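Local coordinates for extracellular solute-binding protein family 1 (Alicyclobacillus acidocaldarius subsp. acidocaldarius, PDB 4OVJ) that probably binds a solute, perhaps a sugar, outside the cell and delivers it to an ABC-type importer, at residues Y139-D144 / A256-V261; P248-K253 / S269-S274. All blocks are in the same frame, centred on the assembly; numbering follows the deposited sequence. Where two conformers were deposited one is given.

Contact 1: residues Y139-D144 / A256-V261; sequences YAVIYD and AELTWV. With SO4 (sulfate ion), chain B.
Tyr-139 and Trp-260, an antiparallel non-hydrogen-bonded pair near the end of strand 256-260, stack face to face in a family 1 solute-binding protein, probably with the type II periplasmic-binding-protein fold, the six-membered rings 4.2 Å apart between centroids and inclined by 26°. The register is fixed by four backbone bonds, two joining Ala-140 with Thr-259 and two joining Ile-142 with Glu-257; the straightest, Ile-142 N to Glu-257 O, measures 2.8 Å with 173° at the hydrogen. Followed outward, Tyr-139 begins with CB near Leu-258 CD1. Its chi1 of -82° sets CG anti to the carbonyl carbon, and CD1 lies 3.5 Å from Thr-259 C. CE1 comes 3.7 Å from Trp-260 NE1 over the indole face, CZ packs on Trp-260 CZ2, and OH reaches a sulfate. On one sheet face the Ile-142 side chain, extended to CD1, meets Thr-259 CG2 at 3.6 Å; on the other, Val-141 CG2 packs against Leu-258 CD1, the two side chains at about a right angle. The sulfate, which Ser-184 also binds, probably comes from the crystallisation liquor and need not mark the natural solute's place: Tyr-139 OH gives a 2.8 Å bond to O4, and Trp-260 NE1 points at O2, 2.9 Å away in the indole plane.

Contact 2: residues P248-K253 / S269-S274; sequences PMVQGK and SEMTRS
The carbonyl oxygen of Met-249 accepts two N-H groups, one from Gly-252 N within its own turn at 3.1 Å and one from Arg-273 NH2 across the contact at 2.8 Å. The arginine donor lies in the carbonyl plane on a lone pair, with a C=O...N angle of 130°, while the oxygen sits at the edge of the guanidinium, 3° out of its plane. The bond is bent, 139° at the hydrogen. The chain of Arg-273, extended from CG to NE, carries the group across, and NH2 also approaches the selenomethionine Met-249 at CG, 3.6 Å away. The acceptor belongs to a type I beta turn, Met-249 to Gly-252, whose last residue has positive phi and places CA 3.7 Å from Arg-273 NH2. A second selenomethionine, Met-271, bent at chi3, lays CE against Val-250 CA at 3.7 Å, its side chain crossing that of Val-250 at about a right angle. Asp-255 and Asp-144 both pair with Arg-273 NH1, and Ser-254 O takes a further NH2 bond. A leucine at Arg-273 would probably leave both carboxylates without their cationic mate and cost Met-249 O its bond across the contact. Val-250 CG1 also meets Glu-270 CB at 4.3 Å.

In the fold
After strands 25-31, 55-61, 84-87 and 124-125 and their helices, the chain enters strand 128-144, whose last residues form one side of contact 1. It then runs through 111 residues, including helices 145-149, 160-174, 185-194, 211-226 and 233-236, before strand 256-260 returns to close that long loop. Contact 2 starts within this excursion, at 248-253, and closes after it at 269-274, a loop of 15 residues spanning strand 256-260 and most of helix 263-269. The two closures therefore cross. Their centres lie about 13 Å apart, joined by the Asp-144 to Arg-273 salt bridge and by selenomethionine Met-249 packing on Ala-256, Glu-257 and Ile-142. Together they tie surface loops flanking strands 256-260 and 275-278 to the buried sheet.

Contact 1: residues Y139-D144 / A256-V261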
loop_
_atom_site.group_PDB
_atom_site.type_symbol
_atom_site.label_atom_id
_atom_site.label_comp_id
_atom_site.label_asym_id
_atom_site.label_seq_id
_atom_site.Cartn_x
_atom_site.Cartn_y
_atom_site.Cartn_z
ATOM N N TYR A 139 -5.233 3.350 -0.929
ATOM C CA TYR A 139 -6.635 3.308 -0.557
ATOM C C TYR A 139 -7.538 3.735 -1.706
ATOM O O TYR A 139 -7.177 4.578 -2.530
ATOM C CB TYR A 139 -6.887 4.213 0.647
ATOM C CG TYR A 139 -6.553 3.565 1.972
ATOM C CD1 TYR A 139 -7.179 2.393 2.362
ATOM C CD2 TYR A 139 -5.647 4.157 2.859
ATOM C CE1 TYR A 139 -6.900 1.795 3.583
ATOM C CE2 TYR A 139 -5.365 3.566 4.081
ATOM C CZ TYR A 139 -6.000 2.388 4.433
ATOM O OH TYR A 139 -5.732 1.785 5.633
ATOM N N ALA A 140 -8.719 3.140 -1.740
ATOM C CA ALA A 140 -9.775 3.524 -2.665
ATOM C C ALA A 140 -11.107 3.265 -1.985
ATOM O O ALA A 140 -11.190 2.464 -1.055
ATOM C CB ALA A 140 -9.690 2.686 -3.922
ATOM N N VAL A 141 -12.133 3.955 -2.451
ATOM C CA VAL A 141 -13.505 3.568 -2.171
ATOM C C VAL A 141 -13.933 2.627 -3.280
ATOM O O VAL A 141 -13.891 2.978 -4.453
ATOM C CB VAL A 141 -14.429 4.787 -2.114
ATOM C CG1 VAL A 141 -15.869 4.345 -1.969
ATOM C CG2 VAL A 141 -14.027 5.704 -0.972
ATOM N N ILE A 142 -14.291 1.412 -2.887
ATOM C CA ILE A 142 -14.790 0.389 -3.795
ATOM C C ILE A 142 -16.292 0.355 -3.578
ATOM O O ILE A 142 -16.768 0.103 -2.467
ATOM C CB ILE A 142 -14.178 -0.989 -3.512
ATOM C CG1 ILE A 142 -12.647 -0.892 -3.449
ATOM C CG2 ILE A 142 -14.625 -1.975 -4.578
ATOM C CD1 ILE A 142 -11.933 -2.197 -3.197
ATOM N N TYR A 143 -17.050 0.642 -4.624
ATOM C CA TYR A 143 -18.484 0.840 -4.455
ATOM C C TYR A 143 -19.325 0.149 -5.537
ATOM O O TYR A 143 -18.878 -0.071 -6.664
ATOM C CB TYR A 143 -18.828 2.333 -4.366
ATOM C CG TYR A 143 -18.617 3.108 -5.648
ATOM C CD1 TYR A 143 -17.360 3.575 -6.012
ATOM C CD2 TYR A 143 -19.676 3.369 -6.501
ATOM C CE1 TYR A 143 -17.167 4.277 -7.194
ATOM C CE2 TYR A 143 -19.493 4.067 -7.679
ATOM C CZ TYR A 143 -18.232 4.519 -8.019
ATOM O OH TYR A 143 -18.047 5.183 -9.198
ATOM N N ASP A 144 -20.543 -0.207 -5.144
ATOM C CA ASP A 144 -21.544 -0.758 -6.046
ATOM C C ASP A 144 -22.049 0.379 -6.944
ATOM O O ASP A 144 -22.754 1.294 -6.491
ATOM C CB ASP A 144 -22.661 -1.370 -5.195
ATOM C CG ASP A 144 -23.814 -1.941 -6.007
ATOM O OD1 ASP A 144 -24.101 -1.467 -7.115
ATOM O OD2 ASP A 144 -24.488 -2.845 -5.486
ATOM N N ALA A 256 -20.463 -0.471 -0.220
ATOM C CA ALA A 256 -19.142 0.144 -0.428
ATOM C C ALA A 256 -18.197 -0.178 0.697
ATOM O O ALA A 256 -18.619 -0.480 1.808
ATOM C CB ALA A 256 -19.246 1.667 -0.557
ATOM N N GLU A 257 -16.914 -0.026 0.410
ATOM C CA GLU A 257 -15.871 -0.235 1.385
ATOM C C GLU A 257 -14.655 0.616 1.008
ATOM O O GLU A 257 -14.260 0.656 -0.161
ATOM C CB GLU A 257 -15.543 -1.727 1.369
ATOM C CG GLU A 257 -14.565 -2.180 2.393
ATOM C CD GLU A 257 -14.536 -3.699 2.520
ATOM O OE1 GLU A 257 -15.184 -4.457 1.719
ATOM O OE2 GLU A 257 -13.870 -4.120 3.459
ATOM N N LEU A 258 -14.112 1.325 1.996
ATOM C CA LEU A 258 -12.872 2.075 1.881
ATOM C C LEU A 258 -11.770 1.119 2.293
ATOM O O LEU A 258 -11.695 0.728 3.462
ATOM C CB LEU A 258 -12.891 3.284 2.825
ATOM C CG LEU A 258 -11.547 3.987 3.048
ATOM C CD1 LEU A 258 -11.057 4.563 1.740
ATOM C CD2 LEU A 258 -11.675 5.059 4.121
ATOM N N THR A 259 -10.952 0.696 1.336
ATOM C CA THR A 259 -9.916 -0.288 1.626
ATOM C C THR A 259 -8.821 -0.193 0.579
ATOM O O THR A 259 -8.847 0.692 -0.281
ATOM C CB THR A 259 -10.496 -1.705 1.662
ATOM O OG1 THR A 259 -9.484 -2.633 2.091
ATOM C CG2 THR A 259 -11.022 -2.094 0.294
ATOM N N TRP A 260 -7.850 -1.094 0.651
ATOM C CA TRP A 260 -6.783 -1.107 -0.336
ATOM C C TRP A 260 -7.308 -1.509 -1.706
ATOM O O TRP A 260 -8.108 -2.449 -1.838
ATOM C CB TRP A 260 -5.656 -2.025 0.107
ATOM C CG TRP A 260 -5.081 -1.535 1.377
ATOM C CD1 TRP A 260 -5.451 -1.892 2.655
ATOM C CD2 TRP A 260 -4.079 -0.529 1.511
ATOM N NE1 TRP A 260 -4.714 -1.167 3.576
ATOM C CE2 TRP A 260 -3.860 -0.334 2.898
ATOM C CE3 TRP A 260 -3.332 0.221 0.593
ATOM C CZ2 TRP A 260 -2.925 0.582 3.384
ATOM C CZ3 TRP A 260 -2.394 1.135 1.085
ATOM C CH2 TRP A 260 -2.201 1.305 2.467
ATOM N N VAL A 261 -6.850 -0.800 -2.730
ATOM C CA VAL A 261 -7.405 -0.968 -4.057
ATOM C C VAL A 261 -7.216 -2.385 -4.609
ATOM O O VAL A 261 -8.039 -2.849 -5.395
ATOM C CB VAL A 261 -6.880 0.109 -5.038
ATOM C CG1 VAL A 261 -5.431 -0.151 -5.423
ATOM C CG2 VAL A 261 -7.768 0.179 -6.265
HETATM S S SO4 B . -6.612 -1.519 6.785
HETATM O O1 SO4 B . -6.793 -1.877 8.205
HETATM O O2 SO4 B . -5.173 -1.346 6.457
HETATM O O3 SO4 B . -7.131 -2.614 5.941
HETATM O O4 SO4 B . -7.371 -0.282 6.512
#

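Contact 2: residues P248-K253 / S269-S274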
loop_
_atom_site.group_PDB
_atom_site.type_symbol
_atom_site.label_atom_id
_atom_site.label_comp_id
_atom_site.label_asym_id
_atom_site.label_seq_id
_atom_site.Cartn_x
_atom_site.Cartn_y
_atom_site.Cartn_z
ATOM N N PRO A 248 -19.491 -7.550 5.060
ATOM C CA PRO A 248 -20.876 -7.285 4.616
ATOM C C PRO A 248 -21.022 -6.964 3.135
ATOM O O PRO A 248 -22.108 -7.153 2.567
ATOM C CB PRO A 248 -21.318 -6.076 5.439
ATOM C CG PRO A 248 -20.246 -5.780 6.404
ATOM C CD PRO A 248 -19.081 -6.692 6.186
HETATM N N MSE A 249 -19.963 -6.465 2.511
HETATM C CA MSE A 249 -20.031 -6.218 1.072
HETATM C C MSE A 249 -20.139 -7.516 0.304
HETATM O O MSE A 249 -20.912 -7.625 -0.650
HETATM C CB MSE A 249 -18.835 -5.399 0.630
HETATM C CG MSE A 249 -19.271 -4.679 -0.621
HETATM SE SE MSE A 249 -17.904 -3.398 -1.103
HETATM C CE MSE A 249 -18.787 -2.984 -2.797
ATOM N N VAL A 250 -19.382 -8.525 0.727
ATOM C CA VAL A 250 -19.457 -9.864 0.130
ATOM C C VAL A 250 -20.833 -10.496 0.351
ATOM O O VAL A 250 -21.336 -11.242 -0.500
ATOM C CB VAL A 250 -18.320 -10.761 0.685
ATOM C CG1 VAL A 250 -18.468 -12.198 0.232
ATOM C CG2 VAL A 250 -16.966 -10.208 0.254
ATOM N N GLN A 251 -21.458 -10.183 1.482
ATOM C CA GLN A 251 -22.785 -10.703 1.805
ATOM C C GLN A 251 -23.924 -9.953 1.116
ATOM O O GLN A 251 -25.091 -10.348 1.226
ATOM C CB GLN A 251 -23.006 -10.651 3.311
ATOM C CG GLN A 251 -21.983 -11.449 4.093
ATOM C CD GLN A 251 -22.173 -11.299 5.576
ATOM O OE1 GLN A 251 -23.070 -10.593 6.035
ATOM N NE2 GLN A 251 -21.347 -11.973 6.339
ATOM N N GLY A 252 -23.592 -8.865 0.437
ATOM C CA GLY A 252 -24.588 -8.024 -0.214
ATOM C C GLY A 252 -25.353 -7.086 0.706
ATOM O O GLY A 252 -26.365 -6.511 0.309
ATOM N N LYS A 253 -24.861 -6.924 1.930
ATOM C CA LYS A 253 -25.533 -6.136 2.950
ATOM C C LYS A 253 -25.017 -4.701 2.985
ATOM O O LYS A 253 -25.671 -3.819 3.540
ATOM C CB LYS A 253 -25.343 -6.803 4.314
ATOM C CG LYS A 253 -25.976 -8.187 4.402
ATOM C CD LYS A 253 -25.853 -8.778 5.798
ATOM C CE LYS A 253 -26.371 -10.208 5.833
ATOM N NZ LYS A 253 -27.792 -10.275 5.395
ATOM N N SER A 269 -14.719 -10.850 -7.798
ATOM C CA SER A 269 -14.858 -12.301 -8.027
ATOM C C SER A 269 -15.972 -12.939 -7.202
ATOM O O SER A 269 -16.417 -14.040 -7.522
ATOM C CB SER A 269 -13.534 -13.045 -7.749
ATOM O OG SER A 269 -13.309 -13.204 -6.355
ATOM N N GLU A 270 -16.411 -12.259 -6.142
ATOM C CA GLU A 270 -17.380 -12.813 -5.193
ATOM C C GLU A 270 -18.808 -12.357 -5.469
ATOM O O GLU A 270 -19.714 -12.783 -4.772
ATOM C CB GLU A 270 -17.003 -12.406 -3.759
ATOM C CG GLU A 270 -15.689 -13.001 -3.268
ATOM C CD GLU A 270 -15.764 -14.490 -2.984
ATOM O OE1 GLU A 270 -16.883 -15.046 -2.877
ATOM O OE2 GLU A 270 -14.692 -15.116 -2.855
HETATM N N MSE A 271 -19.014 -11.487 -6.454
HETATM C CA MSE A 271 -20.342 -10.925 -6.690
HETATM C C MSE A 271 -20.525 -10.495 -8.106
HETATM O O MSE A 271 -19.585 -10.076 -8.755
HETATM C CB MSE A 271 -20.593 -9.741 -5.754
HETATM C CG MSE A 271 -19.640 -8.558 -5.989
HETATM SE SE MSE A 271 -19.565 -7.339 -4.439
HETATM C CE MSE A 271 -18.542 -8.435 -3.163
ATOM N N THR A 272 -21.756 -10.585 -8.605
ATOM C CA THR A 272 -22.015 -10.217 -9.991
ATOM C C THR A 272 -22.238 -8.715 -10.189
ATOM O O THR A 272 -22.088 -8.215 -11.297
ATOM C CB THR A 272 -23.203 -10.991 -10.574
ATOM O OG1 THR A 272 -24.239 -11.050 -9.604
ATOM C CG2 THR A 272 -22.775 -12.403 -10.930
ATOM N N ARG A 273 -22.600 -7.998 -9.136
ATOM C CA ARG A 273 -22.792 -6.559 -9.244
ATOM C C ARG A 273 -21.480 -5.876 -9.566
ATOM O O ARG A 273 -20.433 -6.220 -9.022
ATOM C CB ARG A 273 -23.388 -5.983 -7.964
ATOM C CG ARG A 273 -22.552 -6.195 -6.710
ATOM C CD ARG A 273 -23.363 -5.708 -5.552
ATOM N NE ARG A 273 -22.760 -6.008 -4.267
ATOM C CZ ARG A 273 -22.936 -5.284 -3.167
ATOM N NH1 ARG A 273 -23.663 -4.186 -3.193
ATOM N NH2 ARG A 273 -22.388 -5.671 -2.027
ATOM N N SER A 274 -21.549 -4.925 -10.484
ATOM C CA SER A 274 -20.357 -4.237 -10.956
ATOM C C SER A 274 -19.835 -3.260 -9.922
ATOM O O SER A 274 -20.575 -2.417 -9.407
ATOM C CB SER A 274 -20.669 -3.495 -12.244
ATOM O OG SER A 274 -21.085 -4.415 -13.226
HETATM O O HOH W 1 -21.196 -11.641 -2.903
#